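Local coordinates for protein aldehyde dehydrogenase 12 (PDB 6D97) that probably oxidises L-glutamate gamma-semialdehyde to glutamate with NAD+, as the last enzyme of proline catabolism in plants, at residues A[74-79]-A[251-257]. Residues are numbered along the deposited sequence; the frame is centred on the assembly and turned at random.
Sequences VAEVQG and INSDGAV. With NAD (nicotinamide-adenine-dinucleotide), chain E.
Val77 N donates to Asn252 O over 2.8 Å, the one direct hydrogen bond between segments 74-79 and 251-257. It is nearly straight and lies in the carbonyl plane. The same carbonyl oxygen takes a CA-H...O contact from Glu76 CA at 3.2 Å, a weaker contact beside the N-H bond. Packing is tight on the buried side. The side chains of Val74 and Asn252 cross at about a right angle, and Val74 CG1 reaches Asn252 CB at 3.5 Å. With CG1 anti to the backbone N (chi1 168°), Val257 sets that methyl 3.5 Å from Val77 O. Its other methyl, CG2, lies against Gly79 N. Val77 CG2 meets Ile251 CG1 more loosely, at 4.2 Å. The amide end of Asn252 is held from outside, its OD1 by Ser228 OG.

The segment 251-257 leaves an outer strand of the five-stranded parallel sheet of the Rossmann-type NAD domain and enters helix 255-265. Asp254 is the N-cap of this helix, with OD1 accepting from Val257 N. Gly255 lines the adenine end of the NAD pocket, where Gly255 O approaches NAD N1A to 3.1 Å. Segment 74-79 starts on the last residue of strand 70-74, in a separate mixed sheet, and turns at Ala75 in an inverse gamma turn.

The side toward Glu76 and Asp254 is looser and partly open to solvent. A water bridges the segments here, donating to Val77 O and accepting from Asp254 N. The extended Glu76 chain runs alongside the Ser253 backbone, with CG 3.9 Å from Ser253 CA, and its OE2 bonds to Ser225 OG. Cut back to an alanine, this position is likely to leave the Ser225 hydroxyl without its carboxylate partner and the Ser253 backbone less covered. Glu76 OE1 and Asp254 OD2, of like charge, stay 5.1 Å apart.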
ATOM      1  N   VAL A  74     -27.381  24.504 -28.427  1.00 38.34           N
ATOM      2  CA  VAL A  74     -26.257  24.494 -27.501  1.00 30.50           C
ATOM      3  C   VAL A  74     -25.596  25.865 -27.529  1.00 32.89           C
ATOM      4  O   VAL A  74     -25.320  26.404 -28.607  1.00 33.96           O
ATOM      5  CB  VAL A  74     -25.251  23.384 -27.858  1.00 44.96           C
ATOM      6  CG1 VAL A  74     -24.064  23.409 -26.917  1.00 35.15           C
ATOM      7  CG2 VAL A  74     -25.937  22.023 -27.823  1.00 51.26           C
ATOM      8  N   ALA A  75     -25.343  26.425 -26.346  1.00 35.76           N
ATOM      9  CA  ALA A  75     -24.761  27.762 -26.225  1.00 37.40           C
ATOM     10  C   ALA A  75     -23.245  27.680 -26.406  1.00 33.88           C
ATOM     11  O   ALA A  75     -22.457  27.810 -25.468  1.00 34.78           O
ATOM     12  CB  ALA A  75     -25.127  28.382 -24.884  1.00 38.62           C
ATOM     13  N   GLU A  76     -22.838  27.473 -27.655  1.00 32.00           N
ATOM     14  CA  GLU A  76     -21.423  27.280 -27.945  1.00 39.06           C
ATOM     15  C   GLU A  76     -20.678  28.607 -27.851  1.00 37.93           C
ATOM     16  O   GLU A  76     -21.039  29.585 -28.512  1.00 39.76           O
ATOM     17  CB  GLU A  76     -21.241  26.637 -29.317  1.00 30.63           C
ATOM     18  CG  GLU A  76     -21.428  25.122 -29.273  1.00 48.09           C
ATOM     19  CD  GLU A  76     -21.003  24.430 -30.549  1.00 43.69           C
ATOM     20  OE1 GLU A  76     -20.896  25.114 -31.587  1.00 44.82           O
ATOM     21  OE2 GLU A  76     -20.761  23.205 -30.511  1.00 35.11           O
ATOM     22  N   VAL A  77     -19.644  28.630 -27.016  1.00 39.53           N
ATOM     23  CA  VAL A  77     -18.827  29.819 -26.805  1.00 40.97           C
ATOM     24  C   VAL A  77     -17.866  29.982 -27.972  1.00 38.84           C
ATOM     25  O   VAL A  77     -17.298  29.004 -28.472  1.00 36.30           O
ATOM     26  CB  VAL A  77     -18.071  29.711 -25.467  1.00 43.07           C
ATOM     27  CG1 VAL A  77     -17.095  30.866 -25.293  1.00 48.36           C
ATOM     28  CG2 VAL A  77     -19.052  29.654 -24.310  1.00 41.51           C
ATOM     29  N   GLN A  78     -17.679  31.222 -28.411  1.00 45.79           N
ATOM     30  CA  GLN A  78     -16.767  31.522 -29.502  1.00 42.90           C
ATOM     31  C   GLN A  78     -15.402  31.924 -28.947  1.00 47.21           C
ATOM     32  O   GLN A  78     -15.225  32.132 -27.746  1.00 51.72           O
ATOM     33  CB  GLN A  78     -17.352  32.612 -30.402  1.00 34.60           C
ATOM     34  CG  GLN A  78     -18.512  32.124 -31.265  1.00 49.23           C
ATOM     35  CD  GLN A  78     -19.539  33.210 -31.535  1.00 67.68           C
ATOM     36  OE1 GLN A  78     -19.281  34.156 -32.281  1.00 71.43           O
ATOM     37  NE2 GLN A  78     -20.711  33.084 -30.915  1.00 76.85           N
ATOM     38  N   GLY A  79     -14.422  32.014 -29.849  1.00 43.68           N
ATOM     39  CA  GLY A  79     -13.045  32.186 -29.420  1.00 33.58           C
ATOM     40  C   GLY A  79     -12.789  33.483 -28.678  1.00 41.96           C
ATOM     41  O   GLY A  79     -11.829  33.583 -27.910  1.00 38.01           O
ATOM     42  N   ILE A 251     -18.223  24.333 -20.168  1.00 27.23           N
ATOM     43  CA  ILE A 251     -18.128  25.080 -21.417  1.00 25.42           C
ATOM     44  C   ILE A 251     -18.584  24.191 -22.567  1.00 28.61           C
ATOM     45  O   ILE A 251     -18.240  23.004 -22.623  1.00 25.34           O
ATOM     46  CB  ILE A 251     -16.703  25.619 -21.663  1.00 25.44           C
ATOM     47  CG1 ILE A 251     -16.663  26.442 -22.955  1.00 26.42           C
ATOM     48  CG2 ILE A 251     -15.685  24.488 -21.713  1.00 24.50           C
ATOM     49  CD1 ILE A 251     -15.408  27.281 -23.124  1.00 30.18           C
ATOM     50  N   ASN A 252     -19.380  24.761 -23.467  1.00 26.32           N
ATOM     51  CA  ASN A 252     -19.755  24.120 -24.718  1.00 29.80           C
ATOM     52  C   ASN A 252     -19.126  24.906 -25.860  1.00 29.01           C
ATOM     53  O   ASN A 252     -19.236  26.136 -25.903  1.00 28.11           O
ATOM     54  CB  ASN A 252     -21.276  24.064 -24.887  1.00 35.51           C
ATOM     55  CG  ASN A 252     -21.975  23.312 -23.765  1.00 31.11           C
ATOM     56  OD1 ASN A 252     -22.204  22.109 -23.857  1.00 36.84           O
ATOM     57  ND2 ASN A 252     -22.349  24.033 -22.716  1.00 33.84           N
ATOM     58  N   SER A 253     -18.458  24.204 -26.769  1.00 31.35           N
ATOM     59  CA  SER A 253     -17.785  24.856 -27.887  1.00 38.40           C
ATOM     60  C   SER A 253     -17.355  23.786 -28.876  1.00 28.95           C
ATOM     61  O   SER A 253     -17.400  22.588 -28.585  1.00 31.61           O
ATOM     62  CB  SER A 253     -16.574  25.674 -27.428  1.00 31.62           C
ATOM     63  OG  SER A 253     -15.528  24.828 -26.978  1.00 32.51           O
ATOM     64  N   ASP A 254     -16.938  24.237 -30.056  1.00 28.20           N
ATOM     65  CA  ASP A 254     -16.252  23.338 -30.962  1.00 36.44           C
ATOM     66  C   ASP A 254     -14.827  23.108 -30.467  1.00 38.31           C
ATOM     67  O   ASP A 254     -14.353  23.761 -29.531  1.00 31.89           O
ATOM     68  CB  ASP A 254     -16.257  23.881 -32.396  1.00 29.08           C
ATOM     69  CG  ASP A 254     -15.634  25.267 -32.519  1.00 48.05           C
ATOM     70  OD1 ASP A 254     -14.591  25.541 -31.890  1.00 49.64           O
ATOM     71  OD2 ASP A 254     -16.180  26.085 -33.287  1.00 58.33           O
ATOM     72  N   GLY A 255     -14.141  22.163 -31.109  1.00 36.08           N
ATOM     73  CA  GLY A 255     -12.801  21.815 -30.667  1.00 30.50           C
ATOM     74  C   GLY A 255     -11.823  22.969 -30.777  1.00 31.99           C
ATOM     75  O   GLY A 255     -10.927  23.115 -29.943  1.00 34.63           O
ATOM     76  N   ALA A 256     -11.991  23.815 -31.797  1.00 34.23           N
ATOM     77  CA  ALA A 256     -11.021  24.878 -32.039  1.00 31.05           C
ATOM     78  C   ALA A 256     -11.046  25.920 -30.929  1.00 35.93           C
ATOM     79  O   ALA A 256      -9.993  26.424 -30.519  1.00 38.95           O
ATOM     80  CB  ALA A 256     -11.283  25.534 -33.393  1.00 30.03           C
ATOM     81  N   VAL A 257     -12.236  26.269 -30.440  1.00 39.72           N
ATOM     82  CA  VAL A 257     -12.324  27.239 -29.356  1.00 34.32           C
ATOM     83  C   VAL A 257     -11.761  26.650 -28.070  1.00 31.87           C
ATOM     84  O   VAL A 257     -11.025  27.321 -27.335  1.00 34.89           O
ATOM     85  CB  VAL A 257     -13.774  27.714 -29.169  1.00 30.73           C
ATOM     86  CG1 VAL A 257     -13.897  28.484 -27.870  1.00 29.35           C
ATOM     87  CG2 VAL A 257     -14.199  28.577 -30.343  1.00 30.73           C
TER
HETATM   88  PA  NAD E 601     -12.754  13.784 -30.783  0.70 41.48           P
HETATM   89  O1A NAD E 601     -11.198  13.826 -30.643  0.70 44.06           O
HETATM   90  O2A NAD E 601     -13.379  14.099 -32.052  0.70 42.74           O
HETATM   91  O5B NAD E 601     -13.585  14.712 -29.989  0.70 33.82           O
HETATM   92  C5B NAD E 601     -13.666  14.553 -28.593  0.70 25.30           C
HETATM   93  C4B NAD E 601     -13.755  15.867 -27.824  0.70 29.69           C
HETATM   94  O4B NAD E 601     -12.603  16.677 -27.983  0.70 31.80           O
HETATM   95  C3B NAD E 601     -14.959  16.680 -28.174  0.70 25.90           C
HETATM   96  O3B NAD E 601     -15.489  17.276 -27.054  0.70 20.41           O
HETATM   97  C2B NAD E 601     -14.408  17.682 -29.094  0.70 27.66           C
HETATM   98  O2B NAD E 601     -15.175  18.825 -29.092  0.70 25.50           O
HETATM   99  C1B NAD E 601     -13.064  17.895 -28.505  0.70 25.13           C
HETATM  100  N9A NAD E 601     -12.065  18.422 -29.411  0.70 23.84           N
HETATM  101  C8A NAD E 601     -11.874  18.126 -30.748  0.70 15.63           C
HETATM  102  N7A NAD E 601     -10.819  18.811 -31.203  0.70 26.23           N
HETATM  103  C5A NAD E 601     -10.276  19.569 -30.169  0.70 25.45           C
HETATM  104  C6A NAD E 601      -9.210  20.441 -30.052  0.70 30.42           C
HETATM  105  N6A NAD E 601      -8.390  20.717 -31.198  0.70 26.47           N
HETATM  106  N1A NAD E 601      -8.942  21.029 -28.877  0.70 28.10           N
HETATM  107  C2A NAD E 601      -9.696  20.789 -27.774  0.70 27.52           C
HETATM  108  N3A NAD E 601     -10.752  19.938 -27.848  0.70 30.40           N
HETATM  109  C4A NAD E 601     -11.057  19.326 -29.012  0.70 22.24           C
HETATM  110  O3  NAD E 601     -13.474  12.532 -30.518  0.70 46.70           O
HETATM  111  PN  NAD E 601     -14.326  11.686 -31.558  0.70 46.70           P
HETATM  112  O1N NAD E 601     -14.608  10.357 -30.769  0.70 43.12           O
HETATM  113  O2N NAD E 601     -15.643  12.342 -31.854  0.70 38.01           O
HETATM  114  O5D NAD E 601     -13.598  11.340 -32.829  0.70 43.72           O
HETATM  115  O   HOH W   1     -17.460  27.274 -30.349  1.00 34.09           O